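Local coordinates for protein glutamine cyclotransferase (PDB 3NOL) that catalyses the cyclisation of N-terminal glutamine to pyroglutamate, as a bacterial glutaminyl cyclase built on a beta-propeller that holds a calcium ion, at residues A[50-55]-A[67-72]. Numbering follows the deposited sequence.
Sequences YRNGYF and IRKVDI
Ile72 lies over one face of the Phe55 ring, its CG1 3.7 Å from the centroid and only 5° off the ring normal, while CG2 settles by CZ and CE2. CG1 of Ile72 stands anti to the carbonyl carbon, and the chain runs on extended to CD1, which passes beyond the phenyl group to meet the edge of the Tyr50 ring, 3.5 Å from CE2. Phe48 and Phe240 also meet the Phe55 ring, the latter edge-to-face. Were Phe55 cut back to an alanine, Ile72 CG1 and CG2 would probably lose the surface they rest on, and a gap is likely to open beside Phe48 and Phe240. Beneath these side chains the backbones of Phe55 and Val70 form an antiparallel hydrogen-bonded pair, Phe55 N to Val70 O at 3.0 Å and Val70 N to Phe55 O at 2.8 Å, and their CB atoms lie on the same face of the sheet. The pair belongs to the hairpin of strands 54-61 and 64-70, the middle two strands of a four-stranded antiparallel propeller blade; a type I' turn from Arg51 to Tyr54 leads into it from the blade's first strand, 44-51. On the other face, Lys69 stretches fully extended from a CG anti to its N (chi1 -178°), carrying CE across one face of the Tyr54 ring and NZ to 4.7 Å from the centroid, a cation-pi contact 17° off the normal. Val70 O approaches the edge of the Tyr54 ring, 3.4 Å from Tyr54 CD1. Over the opposite face, toward the rim, a water donates to Gly53 O and accepts from Ile72 N (2.9 Å), linking the turn to the chain just past Val70. Asp71 brings OD1 near Tyr54 CE1, whereas its OD2 is hydrogen-bonded to Ser74 OG.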
ATOM      1  N   TYR A  50       0.486  -8.457  -1.726  1.00  5.68           N
ATOM      2  CA  TYR A  50       0.343  -9.784  -2.281  1.00  6.81           C
ATOM      3  C   TYR A  50       1.087 -10.757  -1.377  1.00  6.67           C
ATOM      4  O   TYR A  50       2.213 -10.502  -0.933  1.00  6.98           O
ATOM      5  CB  TYR A  50       0.965  -9.790  -3.667  1.00  7.68           C
ATOM      6  CG  TYR A  50       1.107 -11.179  -4.276  1.00  7.36           C
ATOM      7  CD1 TYR A  50       2.190 -12.004  -3.954  1.00  9.01           C
ATOM      8  CD2 TYR A  50       0.171 -11.626  -5.200  1.00  7.61           C
ATOM      9  CE1 TYR A  50       2.325 -13.276  -4.548  1.00 11.47           C
ATOM     10  CE2 TYR A  50       0.294 -12.868  -5.808  1.00 11.32           C
ATOM     11  CZ  TYR A  50       1.367 -13.683  -5.476  1.00 10.23           C
ATOM     12  OH  TYR A  50       1.455 -14.911  -6.084  1.00 11.84           O
ATOM     13  N   ARG A  51       0.454 -11.877  -1.072  1.00  7.34           N
ATOM     14  CA  ARG A  51       1.130 -12.918  -0.293  1.00  9.18           C
ATOM     15  C   ARG A  51       0.484 -14.243  -0.595  1.00  9.21           C
ATOM     16  O   ARG A  51      -0.759 -14.322  -0.714  1.00  8.74           O
ATOM     17  CB  ARG A  51       1.077 -12.628   1.212  1.00 10.47           C
ATOM     18  CG  ARG A  51       1.901 -13.638   2.054  1.00 14.35           C
ATOM     19  CD  ARG A  51       2.127 -13.194   3.454  1.00 19.83           C
ATOM     20  NE  ARG A  51       2.924 -14.115   4.298  1.00 21.37           N
ATOM     21  CZ  ARG A  51       2.492 -15.283   4.786  1.00 22.31           C
ATOM     22  NH1 ARG A  51       3.267 -16.006   5.581  1.00 19.17           N
ATOM     23  NH2 ARG A  51       1.287 -15.745   4.478  1.00 25.36           N
ATOM     24  N   ASN A  52       1.328 -15.272  -0.730  0.50  9.49           N
ATOM     25  CA  ASN A  52       0.880 -16.652  -0.942  0.50  9.54           C
ATOM     26  C   ASN A  52      -0.198 -16.792  -2.030  0.50  9.41           C
ATOM     27  O   ASN A  52      -1.196 -17.514  -1.867  0.50  9.24           O
ATOM     28  CB  ASN A  52       0.470 -17.322   0.384  0.50 10.15           C
ATOM     29  CG  ASN A  52      -0.616 -16.554   1.139  0.50  9.53           C
ATOM     30  OD1 ASN A  52      -1.806 -16.693   0.870  0.50 13.19           O
ATOM     31  ND2 ASN A  52      -0.197 -15.743   2.095  0.50 12.64           N
ATOM     32  N   GLY A  53       0.019 -16.079  -3.136  1.00  8.90           N
ATOM     33  CA  GLY A  53      -0.857 -16.170  -4.298  1.00  9.14           C
ATOM     34  C   GLY A  53      -2.118 -15.327  -4.258  1.00  9.09           C
ATOM     35  O   GLY A  53      -2.863 -15.290  -5.248  1.00  9.98           O
ATOM     36  N   TYR A  54      -2.344 -14.628  -3.143  1.00  8.47           N
ATOM     37  CA  TYR A  54      -3.548 -13.815  -2.964  1.00  8.01           C
ATOM     38  C   TYR A  54      -3.253 -12.346  -2.677  1.00  7.37           C
ATOM     39  O   TYR A  54      -2.136 -12.002  -2.293  1.00  6.70           O
ATOM     40  CB  TYR A  54      -4.436 -14.419  -1.858  1.00  8.56           C
ATOM     41  CG  TYR A  54      -5.110 -15.673  -2.338  1.00  9.27           C
ATOM     42  CD1 TYR A  54      -6.441 -15.649  -2.782  1.00  9.86           C
ATOM     43  CD2 TYR A  54      -4.397 -16.883  -2.413  1.00 10.10           C
ATOM     44  CE1 TYR A  54      -7.050 -16.808  -3.257  1.00 11.53           C
ATOM     45  CE2 TYR A  54      -5.004 -18.046  -2.896  1.00 11.49           C
ATOM     46  CZ  TYR A  54      -6.322 -17.994  -3.317  1.00 12.17           C
ATOM     47  OH  TYR A  54      -6.948 -19.127  -3.794  1.00 12.31           O
ATOM     48  N   PHE A  55      -4.260 -11.490  -2.871  1.00  6.75           N
ATOM     49  CA  PHE A  55      -4.184 -10.118  -2.365  1.00  6.24           C
ATOM     50  C   PHE A  55      -4.681 -10.084  -0.923  1.00  7.28           C
ATOM     51  O   PHE A  55      -5.648 -10.797  -0.568  1.00  7.42           O
ATOM     52  CB  PHE A  55      -5.093  -9.176  -3.169  1.00  6.88           C
ATOM     53  CG  PHE A  55      -4.643  -8.942  -4.588  1.00  7.46           C
ATOM     54  CD1 PHE A  55      -3.283  -8.908  -4.920  1.00  7.28           C
ATOM     55  CD2 PHE A  55      -5.581  -8.669  -5.579  1.00  7.83           C
ATOM     56  CE1 PHE A  55      -2.880  -8.686  -6.241  1.00  9.83           C
ATOM     57  CE2 PHE A  55      -5.186  -8.420  -6.911  1.00  8.24           C
ATOM     58  CZ  PHE A  55      -3.845  -8.433  -7.237  1.00  9.38           C
ATOM     59  N   ILE A  67     -10.371  -6.060   6.891  1.00  8.28           N
ATOM     60  CA  ILE A  67      -9.179  -6.664   6.293  1.00  8.46           C
ATOM     61  C   ILE A  67      -9.703  -7.888   5.534  1.00  8.30           C
ATOM     62  O   ILE A  67     -10.449  -8.686   6.100  1.00  7.20           O
ATOM     63  CB  ILE A  67      -8.121  -7.101   7.369  1.00  9.16           C
ATOM     64  CG1 ILE A  67      -7.649  -5.910   8.244  1.00 12.34           C
ATOM     65  CG2 ILE A  67      -6.949  -7.849   6.695  1.00  9.51           C
ATOM     66  CD1 ILE A  67      -7.313  -4.663   7.525  1.00 12.50           C
ATOM     67  N   ARG A  68      -9.351  -8.005   4.258  1.00  7.26           N
ATOM     68  CA  ARG A  68      -9.838  -9.130   3.452  1.00  8.09           C
ATOM     69  C   ARG A  68      -8.738  -9.847   2.691  1.00  7.92           C
ATOM     70  O   ARG A  68      -7.778  -9.216   2.244  1.00  6.60           O
ATOM     71  CB  ARG A  68     -10.918  -8.690   2.465  1.00  9.10           C
ATOM     72  CG  ARG A  68     -10.527  -7.507   1.591  1.00  9.46           C
ATOM     73  CD  ARG A  68     -11.530  -7.186   0.457  1.00 11.11           C
ATOM     74  NE  ARG A  68     -12.914  -7.116   0.935  1.00 12.14           N
ATOM     75  CZ  ARG A  68     -13.910  -6.454   0.340  1.00 14.06           C
ATOM     76  NH1 ARG A  68     -13.720  -5.737  -0.795  1.00  9.31           N
ATOM     77  NH2 ARG A  68     -15.119  -6.524   0.896  1.00 14.72           N
ATOM     78  N   LYS A  69      -8.907 -11.164   2.549  1.00  7.45           N
ATOM     79  CA  LYS A  69      -8.110 -11.970   1.626  1.00  6.78           C
ATOM     80  C   LYS A  69      -8.907 -12.105   0.330  1.00  7.46           C
ATOM     81  O   LYS A  69     -10.060 -12.531   0.363  1.00  7.23           O
ATOM     82  CB  LYS A  69      -7.875 -13.364   2.215  1.00  6.97           C
ATOM     83  CG  LYS A  69      -7.023 -14.236   1.346  1.00  7.45           C
ATOM     84  CD  LYS A  69      -6.792 -15.614   2.020  1.00 10.20           C
ATOM     85  CE  LYS A  69      -5.965 -16.550   1.134  1.00 11.45           C
ATOM     86  NZ  LYS A  69      -5.771 -17.906   1.769  1.00 12.23           N
ATOM     87  N   VAL A  70      -8.282 -11.761  -0.796  1.00  7.52           N
ATOM     88  CA  VAL A  70      -8.986 -11.603  -2.067  1.00  8.34           C
ATOM     89  C   VAL A  70      -8.342 -12.438  -3.193  1.00  8.73           C
ATOM     90  O   VAL A  70      -7.112 -12.392  -3.406  1.00  7.79           O
ATOM     91  CB  VAL A  70      -9.029 -10.084  -2.471  1.00  8.17           C
ATOM     92  CG1 VAL A  70      -9.669  -9.895  -3.818  1.00  9.35           C
ATOM     93  CG2 VAL A  70      -9.742  -9.267  -1.451  1.00  8.46           C
ATOM     94  N   ASP A  71      -9.190 -13.208  -3.882  1.00  9.52           N
ATOM     95  CA  ASP A  71      -8.809 -13.939  -5.098  1.00 10.30           C
ATOM     96  C   ASP A  71      -8.446 -12.942  -6.189  1.00  9.37           C
ATOM     97  O   ASP A  71      -9.250 -12.051  -6.501  1.00  9.50           O
ATOM     98  CB  ASP A  71      -9.983 -14.795  -5.597  1.00 10.89           C
ATOM     99  CG  ASP A  71      -9.629 -15.579  -6.847  1.00 12.46           C
ATOM    100  OD1 ASP A  71      -8.808 -16.511  -6.763  1.00 14.95           O
ATOM    101  OD2 ASP A  71     -10.153 -15.236  -7.926  1.00 15.11           O
ATOM    102  N   ILE A  72      -7.242 -13.071  -6.744  1.00  9.12           N
ATOM    103  CA  ILE A  72      -6.743 -12.102  -7.732  1.00 10.17           C
ATOM    104  C   ILE A  72      -7.638 -12.036  -8.969  1.00 10.90           C
ATOM    105  O   ILE A  72      -8.067 -10.954  -9.385  1.00 11.05           O
ATOM    106  CB  ILE A  72      -5.273 -12.372  -8.155  1.00 10.23           C
ATOM    107  CG1 ILE A  72      -4.332 -12.184  -6.958  1.00 10.60           C
ATOM    108  CG2 ILE A  72      -4.867 -11.435  -9.310  1.00 10.39           C
ATOM    109  CD1 ILE A  72      -2.877 -12.544  -7.226  1.00  9.67           C
TER
HETATM  110  O   HOH W   1      -5.512 -15.302  -6.161  1.00 12.29           O